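Local structure of beta-lactamase OXA-2 (Salmonella typhimurium, 1K38) at residues G208-A213 / A234-I239; L214-P219 / E229-A234. The protein hydrolyses beta-lactam antibiotics such as oxacillin, opening the lactam ring to give a substituted beta-amino acid and so conferring antibiotic resistance. All coordinates share one frame; numbering follows the deposited sequence.

Contact 1: G208-A213 / A234-I239; sequences GSVFFA and AILRSI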
ATOM      1  N   GLY A 208       2.429   7.011  14.186  1.00 22.16           N
ATOM      2  CA  GLY A 208       3.659   6.245  14.089  1.00 21.23           C
ATOM      3  C   GLY A 208       3.414   4.786  13.764  1.00 19.73           C
ATOM      4  O   GLY A 208       2.269   4.335  13.705  1.00 19.81           O
ATOM      5  N   SER A 209       4.495   4.042  13.565  1.00 17.77           N
ATOM      6  CA  SER A 209       4.389   2.631  13.233  1.00 16.37           C
ATOM      7  C   SER A 209       4.811   1.710  14.364  1.00 14.75           C
ATOM      8  O   SER A 209       5.672   2.048  15.183  1.00 15.81           O
ATOM      9  CB  SER A 209       5.217   2.330  11.988  1.00 19.72           C
ATOM     10  OG  SER A 209       4.680   3.023  10.875  1.00 23.60           O
ATOM     11  N   VAL A 210       4.193   0.537  14.396  1.00 13.63           N
ATOM     12  CA  VAL A 210       4.499  -0.460  15.411  1.00 13.89           C
ATOM     13  C   VAL A 210       5.104  -1.667  14.700  1.00 13.55           C
ATOM     14  O   VAL A 210       4.413  -2.374  13.970  1.00 13.95           O
ATOM     15  CB  VAL A 210       3.222  -0.888  16.166  1.00 14.22           C
ATOM     16  CG1 VAL A 210       3.573  -1.866  17.281  1.00 14.26           C
ATOM     17  CG2 VAL A 210       2.522   0.340  16.736  1.00 16.69           C
ATOM     18  N   PHE A 211       6.398  -1.888  14.908  1.00 12.76           N
ATOM     19  CA  PHE A 211       7.090  -3.004  14.266  1.00 12.64           C
ATOM     20  C   PHE A 211       7.036  -4.266  15.103  1.00 12.78           C
ATOM     21  O   PHE A 211       7.008  -4.202  16.328  1.00 13.98           O
ATOM     22  CB  PHE A 211       8.557  -2.649  14.023  1.00 14.18           C
ATOM     23  CG  PHE A 211       8.748  -1.448  13.159  1.00 14.75           C
ATOM     24  CD1 PHE A 211       8.658  -0.166  13.694  1.00 16.79           C
ATOM     25  CD2 PHE A 211       8.978  -1.594  11.797  1.00 15.74           C
ATOM     26  CE1 PHE A 211       8.792   0.957  12.880  1.00 18.64           C
ATOM     27  CE2 PHE A 211       9.114  -0.482  10.975  1.00 16.66           C
ATOM     28  CZ  PHE A 211       9.019   0.800  11.519  1.00 17.16           C
ATOM     29  N   PHE A 212       7.021  -5.415  14.437  1.00 13.08           N
ATOM     30  CA  PHE A 212       7.008  -6.682  15.147  1.00 13.34           C
ATOM     31  C   PHE A 212       7.803  -7.740  14.410  1.00 12.85           C
ATOM     32  O   PHE A 212       7.941  -7.707  13.182  1.00 12.97           O
ATOM     33  CB  PHE A 212       5.579  -7.196  15.363  1.00 12.27           C
ATOM     34  CG  PHE A 212       4.842  -7.509  14.095  1.00 12.83           C
ATOM     35  CD1 PHE A 212       4.040  -6.549  13.492  1.00 13.04           C
ATOM     36  CD2 PHE A 212       4.957  -8.763  13.497  1.00 13.70           C
ATOM     37  CE1 PHE A 212       3.357  -6.830  12.309  1.00 12.85           C
ATOM     38  CE2 PHE A 212       4.278  -9.057  12.312  1.00 13.12           C
ATOM     39  CZ  PHE A 212       3.475  -8.084  11.717  1.00 12.74           C
ATOM     40  N   ALA A 213       8.344  -8.673  15.180  1.00 13.17           N
ATOM     41  CA  ALA A 213       9.099  -9.778  14.625  1.00 12.69           C
ATOM     42  C   ALA A 213       8.922 -10.939  15.585  1.00 13.96           C
ATOM     43  O   ALA A 213       9.392 -10.898  16.724  1.00 13.00           O
ATOM     44  CB  ALA A 213      10.577  -9.413  14.482  1.00 13.88           C
ATOM     45  N   ALA A 234      -2.958 -10.933  18.573  1.00 15.98           N
ATOM     46  CA  ALA A 234      -3.465 -10.841  19.941  1.00 16.72           C
ATOM     47  C   ALA A 234      -2.653  -9.804  20.711  1.00 16.93           C
ATOM     48  O   ALA A 234      -3.205  -8.965  21.424  1.00 16.29           O
ATOM     49  CB  ALA A 234      -3.377 -12.195  20.633  1.00 16.66           C
ATOM     50  N   ILE A 235      -1.333  -9.864  20.559  1.00 16.13           N
ATOM     51  CA  ILE A 235      -0.455  -8.919  21.236  1.00 17.40           C
ATOM     52  C   ILE A 235      -0.658  -7.497  20.711  1.00 16.70           C
ATOM     53  O   ILE A 235      -0.781  -6.553  21.496  1.00 17.28           O
ATOM     54  CB  ILE A 235       1.026  -9.351  21.088  1.00 16.36           C
ATOM     55  CG1 ILE A 235       1.244 -10.653  21.868  1.00 18.28           C
ATOM     56  CG2 ILE A 235       1.962  -8.250  21.587  1.00 17.83           C
ATOM     57  CD1 ILE A 235       2.641 -11.237  21.753  1.00 18.37           C
ATOM     58  N   LEU A 236      -0.714  -7.336  19.391  1.00 16.79           N
ATOM     59  CA  LEU A 236      -0.917  -6.012  18.818  1.00 16.95           C
ATOM     60  C   LEU A 236      -2.240  -5.414  19.299  1.00 15.75           C
ATOM     61  O   LEU A 236      -2.314  -4.229  19.622  1.00 16.85           O
ATOM     62  CB  LEU A 236      -0.890  -6.075  17.290  1.00 17.61           C
ATOM     63  CG  LEU A 236       0.475  -6.366  16.658  1.00 16.42           C
ATOM     64  CD1 LEU A 236       0.350  -6.343  15.140  1.00 18.47           C
ATOM     65  CD2 LEU A 236       1.489  -5.325  17.127  1.00 18.97           C
ATOM     66  N   ARG A 237      -3.283  -6.234  19.356  1.00 16.75           N
ATOM     67  CA  ARG A 237      -4.573  -5.744  19.826  1.00 18.32           C
ATOM     68  C   ARG A 237      -4.481  -5.312  21.292  1.00 19.54           C
ATOM     69  O   ARG A 237      -5.077  -4.304  21.683  1.00 19.65           O
ATOM     70  CB  ARG A 237      -5.660  -6.818  19.674  1.00 18.14           C
ATOM     71  CG  ARG A 237      -6.107  -7.084  18.235  1.00 21.63           C
ATOM     72  CD  ARG A 237      -7.410  -7.884  18.198  1.00 25.46           C
ATOM     73  NE  ARG A 237      -7.276  -9.204  18.810  1.00 29.75           N
ATOM     74  CZ  ARG A 237      -6.813 -10.283  18.181  1.00 31.58           C
ATOM     75  NH1 ARG A 237      -6.440 -10.211  16.909  1.00 32.09           N
ATOM     76  NH2 ARG A 237      -6.715 -11.438  18.828  1.00 30.81           N
ATOM     77  N   SER A 238      -3.721  -6.052  22.096  1.00 19.33           N
ATOM     78  CA  SER A 238      -3.587  -5.726  23.516  1.00 20.51           C
ATOM     79  C   SER A 238      -2.946  -4.362  23.757  1.00 20.93           C
ATOM     80  O   SER A 238      -3.162  -3.752  24.803  1.00 22.57           O
ATOM     81  CB  SER A 238      -2.800  -6.818  24.258  1.00 21.05           C
ATOM     82  OG  SER A 238      -1.407  -6.730  24.024  1.00 21.73           O
ATOM     83  N   ILE A 239      -2.148  -3.884  22.805  1.00 20.75           N
ATOM     84  CA  ILE A 239      -1.532  -2.568  22.953  1.00 21.04           C
ATOM     85  C   ILE A 239      -2.156  -1.580  21.971  1.00 21.95           C
ATOM     86  O   ILE A 239      -1.558  -0.564  21.619  1.00 21.76           O
ATOM     87  CB  ILE A 239       0.004  -2.610  22.752  1.00 21.51           C
ATOM     88  CG1 ILE A 239       0.355  -3.055  21.331  1.00 21.98           C
ATOM     89  CG2 ILE A 239       0.626  -3.552  23.771  1.00 21.72           C
ATOM     90  CD1 ILE A 239       1.843  -2.987  21.034  1.00 21.59           C
TER

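Contact 2: L214-P219 / E229-A234; sequences LNIDTP and EAIVRA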
ATOM      1  N   LEU A 214       8.207 -11.958  15.124  1.00 13.38           N
ATOM      2  CA  LEU A 214       7.954 -13.143  15.925  1.00 13.87           C
ATOM      3  C   LEU A 214       8.410 -14.402  15.226  1.00 13.47           C
ATOM      4  O   LEU A 214       8.342 -14.501  14.007  1.00 13.71           O
ATOM      5  CB  LEU A 214       6.448 -13.291  16.219  1.00 14.60           C
ATOM      6  CG  LEU A 214       5.947 -14.658  16.742  1.00 14.08           C
ATOM      7  CD1 LEU A 214       4.732 -14.446  17.619  1.00 15.63           C
ATOM      8  CD2 LEU A 214       5.605 -15.606  15.579  1.00 14.28           C
ATOM      9  N   ASN A 215       8.929 -15.347  16.001  1.00 12.99           N
ATOM     10  CA  ASN A 215       9.248 -16.646  15.439  1.00 13.79           C
ATOM     11  C   ASN A 215       8.875 -17.669  16.495  1.00 13.99           C
ATOM     12  O   ASN A 215       8.906 -17.383  17.695  1.00 13.95           O
ATOM     13  CB  ASN A 215      10.708 -16.794  14.931  1.00 12.42           C
ATOM     14  CG  ASN A 215      11.761 -16.712  16.016  1.00 13.91           C
ATOM     15  OD1 ASN A 215      11.780 -17.500  16.963  1.00 14.35           O
ATOM     16  ND2 ASN A 215      12.680 -15.766  15.857  1.00 14.09           N
ATOM     17  N   ILE A 216       8.436 -18.830  16.029  1.00 14.21           N
ATOM     18  CA  ILE A 216       8.027 -19.914  16.910  1.00 14.43           C
ATOM     19  C   ILE A 216       8.456 -21.240  16.322  1.00 14.33           C
ATOM     20  O   ILE A 216       8.632 -21.364  15.112  1.00 15.32           O
ATOM     21  CB  ILE A 216       6.485 -19.989  17.077  1.00 13.58           C
ATOM     22  CG1 ILE A 216       5.804 -20.046  15.703  1.00 13.90           C
ATOM     23  CG2 ILE A 216       5.987 -18.805  17.904  1.00 14.00           C
ATOM     24  CD1 ILE A 216       4.317 -20.355  15.769  1.00 18.44           C
ATOM     25  N   ASP A 217       8.637 -22.235  17.181  1.00 14.73           N
ATOM     26  CA  ASP A 217       8.988 -23.553  16.684  1.00 14.25           C
ATOM     27  C   ASP A 217       7.684 -24.127  16.141  1.00 15.35           C
ATOM     28  O   ASP A 217       6.601 -23.740  16.584  1.00 15.55           O
ATOM     29  CB  ASP A 217       9.517 -24.439  17.812  1.00 18.34           C
ATOM     30  CG  ASP A 217      10.778 -23.892  18.430  1.00 21.84           C
ATOM     31  OD1 ASP A 217      11.577 -23.284  17.691  1.00 20.65           O
ATOM     32  OD2 ASP A 217      10.979 -24.086  19.649  1.00 28.35           O
ATOM     33  N   THR A 218       7.781 -25.043  15.185  1.00 15.61           N
ATOM     34  CA  THR A 218       6.581 -25.643  14.611  1.00 16.83           C
ATOM     35  C   THR A 218       6.621 -27.169  14.670  1.00 17.58           C
ATOM     36  O   THR A 218       6.760 -27.836  13.646  1.00 18.15           O
ATOM     37  CB  THR A 218       6.378 -25.210  13.141  1.00 16.53           C
ATOM     38  OG1 THR A 218       7.484 -25.655  12.346  1.00 17.05           O
ATOM     39  CG2 THR A 218       6.264 -23.691  13.046  1.00 16.74           C
ATOM     40  N   PRO A 219       6.504 -27.739  15.880  1.00 18.03           N
ATOM     41  CA  PRO A 219       6.529 -29.199  16.032  1.00 19.01           C
ATOM     42  C   PRO A 219       5.384 -29.890  15.296  1.00 19.43           C
ATOM     43  O   PRO A 219       5.490 -31.061  14.926  1.00 20.01           O
ATOM     44  CB  PRO A 219       6.454 -29.391  17.546  1.00 19.84           C
ATOM     45  CG  PRO A 219       5.704 -28.181  18.008  1.00 19.07           C
ATOM     46  CD  PRO A 219       6.336 -27.083  17.188  1.00 18.56           C
ATOM     47  N   GLU A 229       0.335 -15.569  13.022  1.00 15.07           N
ATOM     48  CA  GLU A 229      -0.513 -14.383  13.024  1.00 16.24           C
ATOM     49  C   GLU A 229      -1.398 -14.291  14.266  1.00 16.02           C
ATOM     50  O   GLU A 229      -1.657 -13.195  14.769  1.00 16.79           O
ATOM     51  CB  GLU A 229      -1.394 -14.343  11.770  1.00 17.97           C
ATOM     52  CG  GLU A 229      -0.672 -13.872  10.519  1.00 19.83           C
ATOM     53  CD  GLU A 229      -1.629 -13.436   9.418  1.00 22.82           C
ATOM     54  OE1 GLU A 229      -2.654 -12.791   9.736  1.00 21.91           O
ATOM     55  OE2 GLU A 229      -1.350 -13.721   8.235  1.00 24.62           O
ATOM     56  N   ALA A 230      -1.855 -15.431  14.772  1.00 15.52           N
ATOM     57  CA  ALA A 230      -2.724 -15.416  15.944  1.00 16.25           C
ATOM     58  C   ALA A 230      -2.056 -14.761  17.150  1.00 15.54           C
ATOM     59  O   ALA A 230      -2.651 -13.917  17.816  1.00 16.88           O
ATOM     60  CB  ALA A 230      -3.165 -16.834  16.291  1.00 15.55           C
ATOM     61  N   ILE A 231      -0.820 -15.155  17.434  1.00 16.32           N
ATOM     62  CA  ILE A 231      -0.099 -14.597  18.569  1.00 15.02           C
ATOM     63  C   ILE A 231       0.211 -13.113  18.372  1.00 15.08           C
ATOM     64  O   ILE A 231      -0.041 -12.298  19.257  1.00 14.83           O
ATOM     65  CB  ILE A 231       1.207 -15.383  18.824  1.00 15.09           C
ATOM     66  CG1 ILE A 231       0.857 -16.832  19.184  1.00 17.59           C
ATOM     67  CG2 ILE A 231       2.009 -14.731  19.949  1.00 15.45           C
ATOM     68  CD1 ILE A 231       2.042 -17.779  19.194  1.00 16.59           C
ATOM     69  N   VAL A 232       0.753 -12.754  17.211  1.00 14.54           N
ATOM     70  CA  VAL A 232       1.075 -11.357  16.954  1.00 14.38           C
ATOM     71  C   VAL A 232      -0.157 -10.462  17.005  1.00 14.84           C
ATOM     72  O   VAL A 232      -0.133  -9.398  17.627  1.00 14.34           O
ATOM     73  CB  VAL A 232       1.752 -11.175  15.580  1.00 13.57           C
ATOM     74  CG1 VAL A 232       1.976  -9.688  15.309  1.00 15.47           C
ATOM     75  CG2 VAL A 232       3.079 -11.914  15.555  1.00 14.66           C
ATOM     76  N   ARG A 233      -1.233 -10.882  16.351  1.00 14.45           N
ATOM     77  CA  ARG A 233      -2.444 -10.076  16.349  1.00 14.86           C
ATOM     78  C   ARG A 233      -3.009  -9.886  17.752  1.00 15.82           C
ATOM     79  O   ARG A 233      -3.477  -8.800  18.086  1.00 15.87           O
ATOM     80  CB  ARG A 233      -3.499 -10.693  15.426  1.00 16.07           C
ATOM     81  CG  ARG A 233      -3.164 -10.559  13.943  1.00 17.20           C
ATOM     82  CD  ARG A 233      -4.217 -11.238  13.080  1.00 19.12           C
ATOM     83  NE  ARG A 233      -3.917 -11.137  11.651  1.00 20.90           N
ATOM     84  CZ  ARG A 233      -4.263 -10.108  10.884  1.00 22.07           C
ATOM     85  NH1 ARG A 233      -4.929  -9.083  11.401  1.00 22.39           N
ATOM     86  NH2 ARG A 233      -3.936 -10.102   9.597  1.00 21.84           N
ATOM     87  N   ALA A 234      -2.958 -10.933  18.573  1.00 15.98           N
ATOM     88  CA  ALA A 234      -3.465 -10.841  19.941  1.00 16.72           C
ATOM     89  C   ALA A 234      -2.653  -9.804  20.711  1.00 16.93           C
ATOM     90  O   ALA A 234      -3.205  -8.965  21.424  1.00 16.29           O
ATOM     91  CB  ALA A 234      -3.377 -12.195  20.633  1.00 16.66           C
TER

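Contact 1: G208-A213 / A234-I239
Val210 and Leu236 mark the nearest backbone approach between strand 208-213 and the end of the helix in 234-239, their CA atoms 8.5 Å apart, so that side chains alone bridge the gap. Leu236 fits the middle of it because its forked end serves two strand residues at once. Its CD2 meets Val210 CG1 at 4.0 Å, the two side chains running past one another in opposite directions. The other branch, CD1, lies 4.0 Å from Phe212 CD1, coming obliquely at a ring that also meets Trp199. Val210, compact and beta-branched as suits a strand, sets CG1 anti to its backbone N (chi1 -177°); the same methyl reaches Ile239 CD1 at 4.3 Å, just beyond the last helical turn. No hydrogen bond spans the interface. At the helix end, Ser238 OG donates to Ile235 O at 2.6 Å, in the carbonyl plane on a lone pair, while Ile239 N also bonds to that oxygen. Phe211, on the strand's other side, packs against Tyr158 of helix 147-158. A C-terminal helix lying on the central, mainly antiparallel sheet, with a further helix across its other face, is characteristic of the penicillin-binding protein and serine beta-lactamase fold.

Contact 2: L214-P219 / E229-A234
Beside the packing of Leu214 on Ile231 and Val232, the flat groups of the helix meet at an edge: Glu229 CD lies at the edge of the Arg233 guanidinium, in its plane, with the carboxylate tilted against it. Arg233 grips the acid side-on, NE at 2.8 Å and NH2 at 3.0 Å from the single oxygen Glu229 OE1. NE uses the anti lone pair of that oxygen, whereas NH2 comes on the syn side, 34° out of the carboxylate plane. The four-residue spacing puts both side chains on one flank of the helix, which faces the dimer partner: Arg182 of the second subunit also forms a salt bridge with Glu229 OE1, and Glu179 of the same chain one with Arg233. Two guanidinium groups at OE1 would be expected to keep Glu229 ionised. The side chains that meet across the contact are all apolar. Leu214, its CG anti to the backbone N (chi1 165°), brings CD1 to 3.6 Å from Ile231 CG2 and 3.7 Å from Val232 CG2, crossing the isoleucine at about a right angle but sliding antiparallel to the valine. Ile216 CG2 adds a looser touch on Ile231 CD1, at 4.3 Å. Branched residues fill such a seam well, offering methyls in several directions, and Phe14 of helix 11-16 packs on Leu214, Ile216 and Ile231. The axes of strand 214-217 and helix 229-234 come within 9.3 Å, their N-to-C directions 140° apart, nearer antiparallel than parallel, as in the layered alpha/beta domain of serine beta-lactamases.

Contacts 1 and 2 are two parts of one interface, between strand 208-217 and helix 226-238, and they share Ala234. Because the helix runs back against the strand, contact 1 pairs the strand's beginning with the helix's end, and contact 2 pairs its later part with the middle of the helix. They join where Phe212 CD2 packs on Val232 CG1 at 3.6 Å, making a continuous apolar seam. Both are largely core. Contact 1 runs out at a partly exposed helix terminus, settled by backbone and serine hydrogen bonds, whereas contact 2 is flanked by a salt-bridge cluster, one bond of which reaches the second subunit.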